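Local coordinates for staphylococcal nuclease domain-containing protein 1 (Drosophila melanogaster, PDB 2WAC) that cleaves RNA and DNA as an endonuclease, associates with the RNA-induced silencing complex and, through its Tudor domain, binds peptides carrying symmetrically dimethylated arginine, at residues 18-22 / 87-91; 57-63 / 98-102; 32-37 / 67-71. One frame throughout, in Å; residues are numbered along the deposited sequence.

Contact 1. Residues 18-22 / 87-91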
ATOM      1  N   PHE A  18       0.399  -2.338   2.480  1.00 22.04           N
ATOM      2  CA  PHE A  18       0.135  -2.162   1.058  1.00 21.75           C
ATOM      3  C   PHE A  18      -0.908  -1.080   0.837  1.00 21.60           C
ATOM      4  O   PHE A  18      -1.733  -0.815   1.711  1.00 21.48           O
ATOM      5  CB  PHE A  18      -0.306  -3.487   0.408  1.00 21.56           C
ATOM      6  CG  PHE A  18      -1.578  -4.056   0.982  1.00 21.25           C
ATOM      7  CD1 PHE A  18      -1.542  -4.908   2.084  1.00 20.44           C
ATOM      8  CD2 PHE A  18      -2.813  -3.740   0.420  1.00 20.79           C
ATOM      9  CE1 PHE A  18      -2.716  -5.430   2.623  1.00 20.47           C
ATOM     10  CE2 PHE A  18      -3.992  -4.253   0.953  1.00 20.70           C
ATOM     11  CZ  PHE A  18      -3.944  -5.103   2.055  1.00 20.07           C
ATOM     12  N   PHE A  19      -0.855  -0.454  -0.335  1.00 21.45           N
ATOM     13  CA  PHE A  19      -1.873   0.499  -0.749  1.00 21.44           C
ATOM     14  C   PHE A  19      -2.775  -0.142  -1.789  1.00 21.59           C
ATOM     15  O   PHE A  19      -2.301  -0.824  -2.703  1.00 21.67           O
ATOM     16  CB  PHE A  19      -1.234   1.766  -1.324  1.00 21.39           C
ATOM     17  CG  PHE A  19      -0.596   2.652  -0.292  1.00 20.97           C
ATOM     18  CD1 PHE A  19       0.638   2.324   0.263  1.00 21.17           C
ATOM     19  CD2 PHE A  19      -1.218   3.829   0.109  1.00 20.53           C
ATOM     20  CE1 PHE A  19       1.237   3.149   1.214  1.00 21.03           C
ATOM     21  CE2 PHE A  19      -0.631   4.657   1.056  1.00 20.82           C
ATOM     22  CZ  PHE A  19       0.600   4.316   1.611  1.00 20.90           C
ATOM     23  N   ALA A  20      -4.077   0.084  -1.646  1.00 21.68           N
ATOM     24  CA  ALA A  20      -5.056  -0.459  -2.577  1.00 21.89           C
ATOM     25  C   ALA A  20      -6.004   0.621  -3.093  1.00 22.05           C
ATOM     26  O   ALA A  20      -6.405   1.514  -2.346  1.00 21.98           O
ATOM     27  CB  ALA A  20      -5.842  -1.588  -1.921  1.00 21.71           C
ATOM     28  N   GLN A  21      -6.339   0.530  -4.379  1.00 22.37           N
ATOM     29  CA  GLN A  21      -7.369   1.368  -4.988  1.00 22.82           C
ATOM     30  C   GLN A  21      -8.664   0.575  -5.105  1.00 23.17           C
ATOM     31  O   GLN A  21      -8.637  -0.624  -5.372  1.00 23.13           O
ATOM     32  CB  GLN A  21      -6.950   1.817  -6.392  1.00 22.68           C
ATOM     33  CG  GLN A  21      -5.804   2.816  -6.451  1.00 22.92           C
ATOM     34  CD  GLN A  21      -5.257   2.997  -7.864  1.00 23.11           C
ATOM     35  OE1 GLN A  21      -5.555   2.211  -8.766  1.00 23.42           O
ATOM     36  NE2 GLN A  21      -4.440   4.026  -8.054  1.00 23.07           N
ATOM     37  N   SER A  22      -9.792   1.254  -4.918  1.00 23.73           N
ATOM     38  CA  SER A  22     -11.105   0.667  -5.170  1.00 24.45           C
ATOM     39  C   SER A  22     -11.336   0.545  -6.682  1.00 24.96           C
ATOM     40  O   SER A  22     -11.091   1.496  -7.427  1.00 24.91           O
ATOM     41  CB  SER A  22     -12.195   1.531  -4.529  1.00 24.35           C
ATOM     42  OG  SER A  22     -13.490   1.096  -4.900  1.00 24.47           O
ATOM     43  N   ASP A  87      -2.693   8.972  -4.451  1.00 22.01           N
ATOM     44  CA  ASP A  87      -3.599   8.183  -5.276  1.00 22.19           C
ATOM     45  C   ASP A  87      -3.004   6.832  -5.688  1.00 22.39           C
ATOM     46  O   ASP A  87      -3.679   6.025  -6.338  1.00 22.35           O
ATOM     47  CB  ASP A  87      -4.045   8.995  -6.496  1.00 22.09           C
ATOM     48  CG  ASP A  87      -4.849  10.230  -6.113  1.00 21.96           C
ATOM     49  OD1 ASP A  87      -5.642  10.159  -5.147  1.00 21.82           O
ATOM     50  OD2 ASP A  87      -4.695  11.273  -6.780  1.00 21.61           O
ATOM     51  N   TYR A  88      -1.753   6.590  -5.287  1.00 22.58           N
ATOM     52  CA  TYR A  88      -1.013   5.380  -5.677  1.00 22.81           C
ATOM     53  C   TYR A  88      -0.309   4.677  -4.518  1.00 22.91           C
ATOM     54  O   TYR A  88      -0.340   3.447  -4.428  1.00 23.17           O
ATOM     55  CB  TYR A  88      -0.014   5.697  -6.799  1.00 22.84           C
ATOM     56  CG  TYR A  88      -0.692   6.222  -8.041  1.00 22.89           C
ATOM     57  CD1 TYR A  88      -1.174   5.351  -9.016  1.00 22.88           C
ATOM     58  CD2 TYR A  88      -0.881   7.594  -8.225  1.00 22.91           C
ATOM     59  CE1 TYR A  88      -1.817   5.832 -10.153  1.00 22.82           C
ATOM     60  CE2 TYR A  88      -1.525   8.082  -9.353  1.00 22.70           C
ATOM     61  CZ  TYR A  88      -1.986   7.199 -10.313  1.00 22.71           C
ATOM     62  OH  TYR A  88      -2.619   7.687 -11.432  1.00 22.47           O
ATOM     63  N   GLY A  89       0.334   5.449  -3.647  1.00 22.93           N
ATOM     64  CA  GLY A  89       0.949   4.890  -2.449  1.00 22.92           C
ATOM     65  C   GLY A  89       2.461   4.953  -2.349  1.00 22.99           C
ATOM     66  O   GLY A  89       3.016   4.729  -1.272  1.00 23.03           O
ATOM     67  N   ASN A  90       3.136   5.242  -3.459  1.00 22.91           N
ATOM     68  CA  ASN A  90       4.589   5.401  -3.423  1.00 22.99           C
ATOM     69  C   ASN A  90       5.016   6.747  -2.835  1.00 23.10           C
ATOM     70  O   ASN A  90       4.265   7.723  -2.875  1.00 23.09           O
ATOM     71  CB  ASN A  90       5.227   5.166  -4.802  1.00 22.81           C
ATOM     72  CG  ASN A  90       4.694   6.107  -5.869  1.00 22.74           C
ATOM     73  OD1 ASN A  90       3.484   6.291  -6.006  1.00 22.58           O
ATOM     74  ND2 ASN A  90       5.599   6.694  -6.641  1.00 21.78           N
ATOM     75  N   LYS A  91       6.225   6.771  -2.280  1.00 23.34           N
ATOM     76  CA  LYS A  91       6.822   7.970  -1.709  1.00 23.57           C
ATOM     77  C   LYS A  91       8.153   8.244  -2.391  1.00 23.42           C
ATOM     78  O   LYS A  91       8.802   7.317  -2.883  1.00 23.43           O
ATOM     79  CB  LYS A  91       7.096   7.771  -0.217  1.00 23.70           C
ATOM     80  CG  LYS A  91       5.884   7.670   0.686  1.00 24.63           C
ATOM     81  CD  LYS A  91       6.351   7.458   2.123  1.00 26.28           C
ATOM     82  CE  LYS A  91       5.211   7.522   3.124  1.00 27.41           C
ATOM     83  NZ  LYS A  91       4.334   6.329   3.059  1.00 28.79           N
TER
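Phe-19 lays one face of its ring against Gly-89, a CH-pi contact at the seam of the extended Tudor domain, where a strand of the nuclease-like OB fold meets a loop of the Tudor barrel. Gly-89 CA stands 3.5 Å from the centroid of the Phe-19 ring, only 15° off the normal. The glycine carbonyl follows over the same face, with Gly-89 O 3.4 Å from Phe-19 CE1. This intimacy depends on the missing side chain: a CB on Gly-89 would run into Phe-19 CG, and the backbone angles of Gly-89 would also press it against the preceding carbonyl oxygen. With an alanine here in place of Phe-19 the ring is gone, which is likely to leave a gap beneath Gly-89 and its CA without the aromatic face it rests on.

Two residues along the strand, Gln-21 reaches the same loop with its chain extended beyond CG. Its NE2 donates to Asp-87 O at 2.7 Å, a nearly straight bond with the acceptor in the amide plane, and also lies 3.7 Å from Tyr-88 CD1, amide and ring planes 57° apart. Residues 87-90 belong to the region involved in dimethylarginine binding. Behind this first shell, Thr-10 OG1 hydrogen-bonds to Tyr-88 O. Asp-87 OD1 is itself fixed by two partners, a salt bridge from Arg-70 NH2 and a hydrogen bond from Tyr-112 N.

Contact 2. Residues 57-63 / 98-102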
ATOM      1  N   LEU A  57      -0.981  19.678   1.011  1.00 24.10           N
ATOM      2  CA  LEU A  57      -1.399  18.906  -0.157  1.00 24.30           C
ATOM      3  C   LEU A  57      -0.986  19.672  -1.411  1.00 24.39           C
ATOM      4  O   LEU A  57      -1.378  20.826  -1.598  1.00 24.49           O
ATOM      5  CB  LEU A  57      -2.910  18.648  -0.143  1.00 24.34           C
ATOM      6  CG  LEU A  57      -3.504  17.732  -1.222  1.00 24.66           C
ATOM      7  CD1 LEU A  57      -2.972  16.303  -1.126  1.00 25.07           C
ATOM      8  CD2 LEU A  57      -5.023  17.738  -1.145  1.00 25.09           C
ATOM      9  N   VAL A  58      -0.187  19.027  -2.256  1.00 24.31           N
ATOM     10  CA  VAL A  58       0.442  19.698  -3.395  1.00 24.27           C
ATOM     11  C   VAL A  58       0.271  18.946  -4.714  1.00 24.26           C
ATOM     12  O   VAL A  58      -0.250  17.827  -4.752  1.00 24.10           O
ATOM     13  CB  VAL A  58       1.969  19.917  -3.157  1.00 24.25           C
ATOM     14  CG1 VAL A  58       2.213  20.840  -1.973  1.00 24.32           C
ATOM     15  CG2 VAL A  58       2.699  18.586  -2.967  1.00 24.26           C
ATOM     16  N   ALA A  59       0.707  19.589  -5.792  1.00 24.19           N
ATOM     17  CA  ALA A  59       0.973  18.904  -7.044  1.00 24.13           C
ATOM     18  C   ALA A  59       2.477  18.672  -7.112  1.00 23.98           C
ATOM     19  O   ALA A  59       3.267  19.599  -6.905  1.00 24.15           O
ATOM     20  CB  ALA A  59       0.502  19.730  -8.218  1.00 24.12           C
ATOM     21  N   ALA A  60       2.866  17.430  -7.375  1.00 23.79           N
ATOM     22  CA  ALA A  60       4.273  17.056  -7.444  1.00 23.46           C
ATOM     23  C   ALA A  60       4.596  16.423  -8.789  1.00 23.38           C
ATOM     24  O   ALA A  60       3.881  15.527  -9.249  1.00 23.07           O
ATOM     25  CB  ALA A  60       4.625  16.101  -6.313  1.00 23.39           C
ATOM     26  N   GLN A  61       5.674  16.897  -9.410  1.00 23.34           N
ATOM     27  CA  GLN A  61       6.145  16.351 -10.678  1.00 23.42           C
ATOM     28  C   GLN A  61       7.062  15.154 -10.417  1.00 23.41           C
ATOM     29  O   GLN A  61       8.237  15.318 -10.069  1.00 23.29           O
ATOM     30  CB  GLN A  61       6.857  17.427 -11.503  1.00 23.47           C
ATOM     31  CG  GLN A  61       6.951  17.121 -12.999  1.00 23.79           C
ATOM     32  CD  GLN A  61       7.837  18.103 -13.753  1.00 24.55           C
ATOM     33  OE1 GLN A  61       8.680  18.778 -13.165  1.00 24.82           O
ATOM     34  NE2 GLN A  61       7.649  18.180 -15.066  1.00 24.62           N
ATOM     35  N   PHE A  62       6.494  13.960 -10.573  1.00 23.48           N
ATOM     36  CA  PHE A  62       7.175  12.679 -10.359  1.00 23.62           C
ATOM     37  C   PHE A  62       8.469  12.622 -11.172  1.00 23.84           C
ATOM     38  O   PHE A  62       8.469  12.937 -12.362  1.00 23.74           O
ATOM     39  CB  PHE A  62       6.211  11.542 -10.745  1.00 23.65           C
ATOM     40  CG  PHE A  62       6.657  10.153 -10.336  1.00 23.51           C
ATOM     41  CD1 PHE A  62       7.504   9.943  -9.250  1.00 23.35           C
ATOM     42  CD2 PHE A  62       6.171   9.043 -11.026  1.00 23.81           C
ATOM     43  CE1 PHE A  62       7.892   8.655  -8.882  1.00 23.46           C
ATOM     44  CE2 PHE A  62       6.543   7.749 -10.660  1.00 23.76           C
ATOM     45  CZ  PHE A  62       7.407   7.555  -9.584  1.00 23.77           C
ATOM     46  N   THR A  63       9.569  12.240 -10.522  1.00 24.15           N
ATOM     47  CA  THR A  63      10.883  12.211 -11.180  1.00 24.52           C
ATOM     48  C   THR A  63      10.986  11.142 -12.268  1.00 24.65           C
ATOM     49  O   THR A  63      11.839  11.238 -13.150  1.00 24.76           O
ATOM     50  CB  THR A  63      12.056  12.028 -10.184  1.00 24.50           C
ATOM     51  OG1 THR A  63      11.902  10.799  -9.460  1.00 24.64           O
ATOM     52  CG2 THR A  63      12.123  13.180  -9.215  1.00 24.72           C
ATOM     53  N   ARG A  98      10.059  21.158  -7.683  1.00 24.00           N
ATOM     54  CA  ARG A  98       9.171  20.267  -8.436  1.00 24.20           C
ATOM     55  C   ARG A  98       7.806  20.131  -7.755  1.00 24.55           C
ATOM     56  O   ARG A  98       7.016  19.236  -8.075  1.00 24.52           O
ATOM     57  CB  ARG A  98       9.822  18.896  -8.636  1.00 24.10           C
ATOM     58  CG  ARG A  98      10.976  18.905  -9.624  1.00 23.58           C
ATOM     59  CD  ARG A  98      11.622  17.539  -9.747  1.00 22.63           C
ATOM     60  NE  ARG A  98      10.803  16.596 -10.511  1.00 21.37           N
ATOM     61  CZ  ARG A  98      10.925  16.371 -11.817  1.00 20.73           C
ATOM     62  NH1 ARG A  98      11.832  17.020 -12.540  1.00 19.86           N
ATOM     63  NH2 ARG A  98      10.131  15.490 -12.404  1.00 19.65           N
ATOM     64  N   LEU A  99       7.544  21.032  -6.810  1.00 24.94           N
ATOM     65  CA  LEU A  99       6.257  21.102  -6.131  1.00 25.52           C
ATOM     66  C   LEU A  99       5.545  22.396  -6.490  1.00 26.00           C
ATOM     67  O   LEU A  99       6.180  23.440  -6.653  1.00 26.08           O
ATOM     68  CB  LEU A  99       6.432  21.008  -4.611  1.00 25.39           C
ATOM     69  CG  LEU A  99       7.238  19.834  -4.038  1.00 25.43           C
ATOM     70  CD1 LEU A  99       7.368  19.954  -2.530  1.00 24.97           C
ATOM     71  CD2 LEU A  99       6.631  18.491  -4.411  1.00 24.66           C
ATOM     72  N   ALA A 100       4.226  22.316  -6.615  1.00 26.73           N
ATOM     73  CA  ALA A 100       3.397  23.488  -6.864  1.00 27.38           C
ATOM     74  C   ALA A 100       2.135  23.413  -6.018  1.00 27.93           C
ATOM     75  O   ALA A 100       1.773  22.340  -5.522  1.00 27.88           O
ATOM     76  CB  ALA A 100       3.048  23.585  -8.341  1.00 27.39           C
ATOM     77  N   ALA A 101       1.474  24.555  -5.842  1.00 28.61           N
ATOM     78  CA  ALA A 101       0.180  24.588  -5.175  1.00 29.26           C
ATOM     79  C   ALA A 101      -0.823  23.800  -6.008  1.00 29.70           C
ATOM     80  O   ALA A 101      -0.928  23.997  -7.224  1.00 29.89           O
ATOM     81  CB  ALA A 101      -0.289  26.024  -4.979  1.00 29.20           C
ATOM     82  N   LEU A 102      -1.531  22.886  -5.352  1.00 30.24           N
ATOM     83  CA  LEU A 102      -2.602  22.134  -5.987  1.00 30.69           C
ATOM     84  C   LEU A 102      -3.849  23.014  -6.041  1.00 31.04           C
ATOM     85  O   LEU A 102      -4.270  23.548  -5.010  1.00 31.05           O
ATOM     86  CB  LEU A 102      -2.879  20.840  -5.211  1.00 30.72           C
ATOM     87  CG  LEU A 102      -3.823  19.777  -5.791  1.00 30.64           C
ATOM     88  CD1 LEU A 102      -3.283  19.172  -7.082  1.00 30.52           C
ATOM     89  CD2 LEU A 102      -4.066  18.689  -4.764  1.00 30.50           C
TER
HETATM   90  O   HOH W   1      -1.721  23.187  -2.662  1.00 28.43           O
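Arg-98 starts with CG anti to its carbonyl carbon (chi1 -71°) and bends at chi3 (74°), which turns the guanidinium side-on to the backbone of Gln-61. Both NE and NH2 then donate to one atom, Gln-61 O, at 2.9 and 3.0 Å from the same face of its carbonyl plane; NE is moderately tilted and NH2 stands well above that plane. A weak bond joins NH2 to Phe-62 O. The extended Gln-61 side chain places OE1 over the centre of the guanidinium, 3.5 Å above it, with amide and guanidinium planes 19° apart. Asn-66 takes a further bond from Arg-98 NH2 through OD1 and one from Gln-61 NE2 through O.

Beyond this end, the outermost strand 99-101 runs antiparallel to strand 57-61 in the Tudor sheet. Ala-59 and Ala-100 form a hydrogen-bonded pair, and Gln-61 N donates to Arg-98 O at 3.0 Å. Leu-99 CD2 packs on Ala-60 CB at 3.7 Å, while Leu-102 CD1 meets Ala-59 CB at 4.0 Å. A water bridges Leu-57 O and Leu-102 N.

Chemically, the arginine is met here by amide and carbonyl oxygens, so neutral dipoles probably stabilise its charge while it ties the start of strand 99-101 to the end of strand 57-61.

Contact 3. Residues 32-37 / 67-71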
ATOM      1  N   LEU A  32      -9.590  12.578 -13.115  1.00 23.66           N
ATOM      2  CA  LEU A  32      -8.806  13.556 -12.351  1.00 23.44           C
ATOM      3  C   LEU A  32      -7.405  13.738 -12.938  1.00 23.29           C
ATOM      4  O   LEU A  32      -6.943  14.867 -13.108  1.00 23.31           O
ATOM      5  CB  LEU A  32      -8.721  13.140 -10.871  1.00 23.39           C
ATOM      6  CG  LEU A  32      -8.236  14.130  -9.799  1.00 23.33           C
ATOM      7  CD1 LEU A  32      -8.752  13.727  -8.425  1.00 23.17           C
ATOM      8  CD2 LEU A  32      -6.721  14.253  -9.763  1.00 23.12           C
ATOM      9  N   MET A  33      -6.741  12.624 -13.243  1.00 23.19           N
ATOM     10  CA  MET A  33      -5.385  12.639 -13.797  1.00 23.13           C
ATOM     11  C   MET A  33      -5.319  13.280 -15.180  1.00 22.97           C
ATOM     12  O   MET A  33      -4.318  13.906 -15.530  1.00 22.85           O
ATOM     13  CB  MET A  33      -4.789  11.228 -13.834  1.00 23.17           C
ATOM     14  CG  MET A  33      -4.241  10.729 -12.494  1.00 23.68           C
ATOM     15  SD  MET A  33      -2.897  11.737 -11.819  1.00 24.38           S
ATOM     16  CE  MET A  33      -3.804  12.825 -10.738  1.00 24.48           C
ATOM     17  N   SER A  34      -6.390  13.121 -15.954  1.00 22.90           N
ATOM     18  CA  SER A  34      -6.493  13.715 -17.286  1.00 22.85           C
ATOM     19  C   SER A  34      -6.714  15.228 -17.222  1.00 22.84           C
ATOM     20  O   SER A  34      -6.184  15.970 -18.051  1.00 22.89           O
ATOM     21  CB  SER A  34      -7.612  13.047 -18.088  1.00 22.83           C
ATOM     22  OG  SER A  34      -7.648  13.533 -19.418  1.00 22.78           O
ATOM     23  N   LYS A  35      -7.498  15.672 -16.243  1.00 22.84           N
ATOM     24  CA  LYS A  35      -7.768  17.097 -16.050  1.00 22.86           C
ATOM     25  C   LYS A  35      -6.559  17.815 -15.453  1.00 22.91           C
ATOM     26  O   LYS A  35      -6.280  18.963 -15.803  1.00 22.90           O
ATOM     27  CB  LYS A  35      -9.003  17.304 -15.168  1.00 22.79           C
ATOM     28  CG  LYS A  35     -10.309  16.841 -15.799  1.00 22.89           C
ATOM     29  CD  LYS A  35     -11.469  16.955 -14.820  1.00 22.97           C
ATOM     30  CE  LYS A  35     -12.733  16.310 -15.369  1.00 23.25           C
ATOM     31  NZ  LYS A  35     -13.205  16.951 -16.632  1.00 23.64           N
ATOM     32  N   LEU A  36      -5.850  17.129 -14.556  1.00 22.98           N
ATOM     33  CA  LEU A  36      -4.630  17.656 -13.943  1.00 23.16           C
ATOM     34  C   LEU A  36      -3.508  17.820 -14.969  1.00 23.26           C
ATOM     35  O   LEU A  36      -2.822  18.847 -14.985  1.00 23.30           O
ATOM     36  CB  LEU A  36      -4.177  16.764 -12.777  1.00 23.09           C
ATOM     37  CG  LEU A  36      -3.066  17.291 -11.858  1.00 23.32           C
ATOM     38  CD1 LEU A  36      -3.492  18.560 -11.123  1.00 23.46           C
ATOM     39  CD2 LEU A  36      -2.634  16.229 -10.863  1.00 23.14           C
ATOM     40  N   HIS A  37      -3.329  16.806 -15.815  1.00 23.48           N
ATOM     41  CA  HIS A  37      -2.361  16.859 -16.911  1.00 23.76           C
ATOM     42  C   HIS A  37      -2.614  18.059 -17.829  1.00 23.92           C
ATOM     43  O   HIS A  37      -1.684  18.798 -18.158  1.00 23.94           O
ATOM     44  CB  HIS A  37      -2.388  15.556 -17.717  1.00 23.79           C
ATOM     45  CG  HIS A  37      -1.629  15.626 -19.005  1.00 24.09           C
ATOM     46  ND1 HIS A  37      -0.281  15.349 -19.091  1.00 24.47           N
ATOM     47  CD2 HIS A  37      -2.026  15.949 -20.259  1.00 24.48           C
ATOM     48  CE1 HIS A  37       0.118  15.496 -20.341  1.00 24.48           C
ATOM     49  NE2 HIS A  37      -0.922  15.860 -21.071  1.00 24.61           N
ATOM     50  N   GLN A  67       5.444  13.759 -14.978  1.00 24.54           N
ATOM     51  CA  GLN A  67       4.025  14.097 -14.932  1.00 24.47           C
ATOM     52  C   GLN A  67       3.628  14.553 -13.529  1.00 24.19           C
ATOM     53  O   GLN A  67       4.295  14.217 -12.545  1.00 24.15           O
ATOM     54  CB  GLN A  67       3.154  12.926 -15.411  1.00 24.58           C
ATOM     55  CG  GLN A  67       3.484  12.401 -16.822  1.00 25.34           C
ATOM     56  CD  GLN A  67       3.490  13.483 -17.896  1.00 26.71           C
ATOM     57  OE1 GLN A  67       2.609  14.345 -17.941  1.00 27.54           O
ATOM     58  NE2 GLN A  67       4.485  13.432 -18.776  1.00 27.17           N
ATOM     59  N   TRP A  68       2.552  15.334 -13.449  1.00 23.94           N
ATOM     60  CA  TRP A  68       2.094  15.917 -12.189  1.00 23.63           C
ATOM     61  C   TRP A  68       1.055  15.028 -11.495  1.00 23.62           C
ATOM     62  O   TRP A  68       0.098  14.569 -12.125  1.00 23.38           O
ATOM     63  CB  TRP A  68       1.533  17.323 -12.432  1.00 23.66           C
ATOM     64  CG  TRP A  68       2.562  18.331 -12.904  1.00 23.49           C
ATOM     65  CD1 TRP A  68       2.876  18.642 -14.199  1.00 23.55           C
ATOM     66  CD2 TRP A  68       3.399  19.157 -12.081  1.00 23.36           C
ATOM     67  NE1 TRP A  68       3.856  19.608 -14.232  1.00 23.38           N
ATOM     68  CE2 TRP A  68       4.194  19.943 -12.947  1.00 23.45           C
ATOM     69  CE3 TRP A  68       3.553  19.310 -10.695  1.00 23.64           C
ATOM     70  CZ2 TRP A  68       5.134  20.867 -12.473  1.00 23.35           C
ATOM     71  CZ3 TRP A  68       4.488  20.232 -10.224  1.00 23.48           C
ATOM     72  CH2 TRP A  68       5.266  20.998 -11.114  1.00 23.33           C
ATOM     73  N   TYR A  69       1.264  14.787 -10.199  1.00 23.56           N
ATOM     74  CA  TYR A  69       0.383  13.949  -9.379  1.00 23.55           C
ATOM     75  C   TYR A  69      -0.031  14.683  -8.095  1.00 23.40           C
ATOM     76  O   TYR A  69       0.646  15.618  -7.666  1.00 23.38           O
ATOM     77  CB  TYR A  69       1.090  12.640  -8.994  1.00 23.73           C
ATOM     78  CG  TYR A  69       1.469  11.726 -10.145  1.00 24.01           C
ATOM     79  CD1 TYR A  69       2.543  12.028 -10.982  1.00 24.36           C
ATOM     80  CD2 TYR A  69       0.775  10.539 -10.372  1.00 24.73           C
ATOM     81  CE1 TYR A  69       2.897  11.191 -12.035  1.00 24.68           C
ATOM     82  CE2 TYR A  69       1.126   9.688 -11.420  1.00 24.89           C
ATOM     83  CZ  TYR A  69       2.188  10.023 -12.246  1.00 24.94           C
ATOM     84  OH  TYR A  69       2.539   9.187 -13.281  1.00 25.38           O
ATOM     85  N   ARG A  70      -1.138  14.259  -7.486  1.00 23.23           N
ATOM     86  CA  ARG A  70      -1.524  14.761  -6.164  1.00 23.09           C
ATOM     87  C   ARG A  70      -0.591  14.155  -5.119  1.00 23.05           C
ATOM     88  O   ARG A  70      -0.299  12.956  -5.161  1.00 22.91           O
ATOM     89  CB  ARG A  70      -2.977  14.411  -5.831  1.00 23.03           C
ATOM     90  CG  ARG A  70      -4.014  14.981  -6.785  1.00 22.81           C
ATOM     91  CD  ARG A  70      -5.383  15.077  -6.125  1.00 22.70           C
ATOM     92  NE  ARG A  70      -5.919  13.779  -5.711  1.00 22.73           N
ATOM     93  CZ  ARG A  70      -7.012  13.613  -4.970  1.00 22.74           C
ATOM     94  NH1 ARG A  70      -7.702  14.665  -4.543  1.00 22.27           N
ATOM     95  NH2 ARG A  70      -7.416  12.390  -4.649  1.00 22.70           N
ATOM     96  N   ALA A  71      -0.117  14.980  -4.189  1.00 23.02           N
ATOM     97  CA  ALA A  71       0.860  14.524  -3.205  1.00 23.10           C
ATOM     98  C   ALA A  71       0.713  15.216  -1.857  1.00 23.16           C
ATOM     99  O   ALA A  71       0.320  16.378  -1.785  1.00 23.08           O
ATOM    100  CB  ALA A  71       2.281  14.702  -3.744  1.00 22.96           C
TER
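Met-33 and Tyr-69 bring the two backbones together with their CA atoms 7.4 Å apart, and at His-37 and Trp-68 the separation narrows to 6.6 Å. Between these points helix 32-37 lies across strand 68-71, the axes 8.6 Å apart at their closest and 118° between their directions. At such a distance the joining is left to side chains. Helix 26-42, which follows strand 17-22, packs here on the sheet of the Tudor domain, at a strand within the region involved in dimethylarginine binding.

Leu-36 has CG anti to its backbone N (chi1 -169°), which sends CD2 down to the strand main chain, 3.4 Å from Trp-68 O. One turn earlier, Leu-32 crosses Arg-70 at about a right angle: CD1 sits over the centre of the guanidinium, 3.8 Å above its plane, while CD2 rests beside the methylenes CG and CD. Aliphatic carbon thus blankets one face of a charged group whose edge is left for polar partners. Met-33, its chain bent at chi2 and chi3, makes a Met-aromatic contact, SD lying obliquely 4.8 Å from the centroid of the Tyr-69 ring. At the far end His-37 ND1 donates to Gln-67 OE1 at 3.3 Å; the acceptor lies in the ring plane, but the bond is long and bent, 139° at the hydrogen.

The Arg-70 guanidinium also donates to the carbonyls of Phe-106, Glu-109 and Lys-110, and so ties the strand to the chain after strand 99-101, where Glu-109 also touches Leu-32. Trp-68 carries the packing on to Phe-40, farther along helix 26-42. Within the sheet the strand pairs with strand 57-61, Tyr-69 with Ala-60 and Ala-71 with Val-58.

All three contacts are partly buried, but they differ in place: the centre of contact 1 lies about 5 Å from the chain centre, at the junction of the two lobes, whereas those of contacts 2 and 3 lie about 21 and 20 Å from it, in the Tudor lobe. Contacts 2 and 3 share one sheet, in which strands 57-61 and 68-77 are neighbours; contact 3 adds the helix that follows the strand of contact 1. Tyr-88 of contact 1 packs on both Met-33 and Tyr-69 of contact 3. Their chemistry follows position: aromatic-to-glycine packing at the seam, backbone pairing closed by an arginine at the sheet edge, and mainly apolar side chains between helix and sheet.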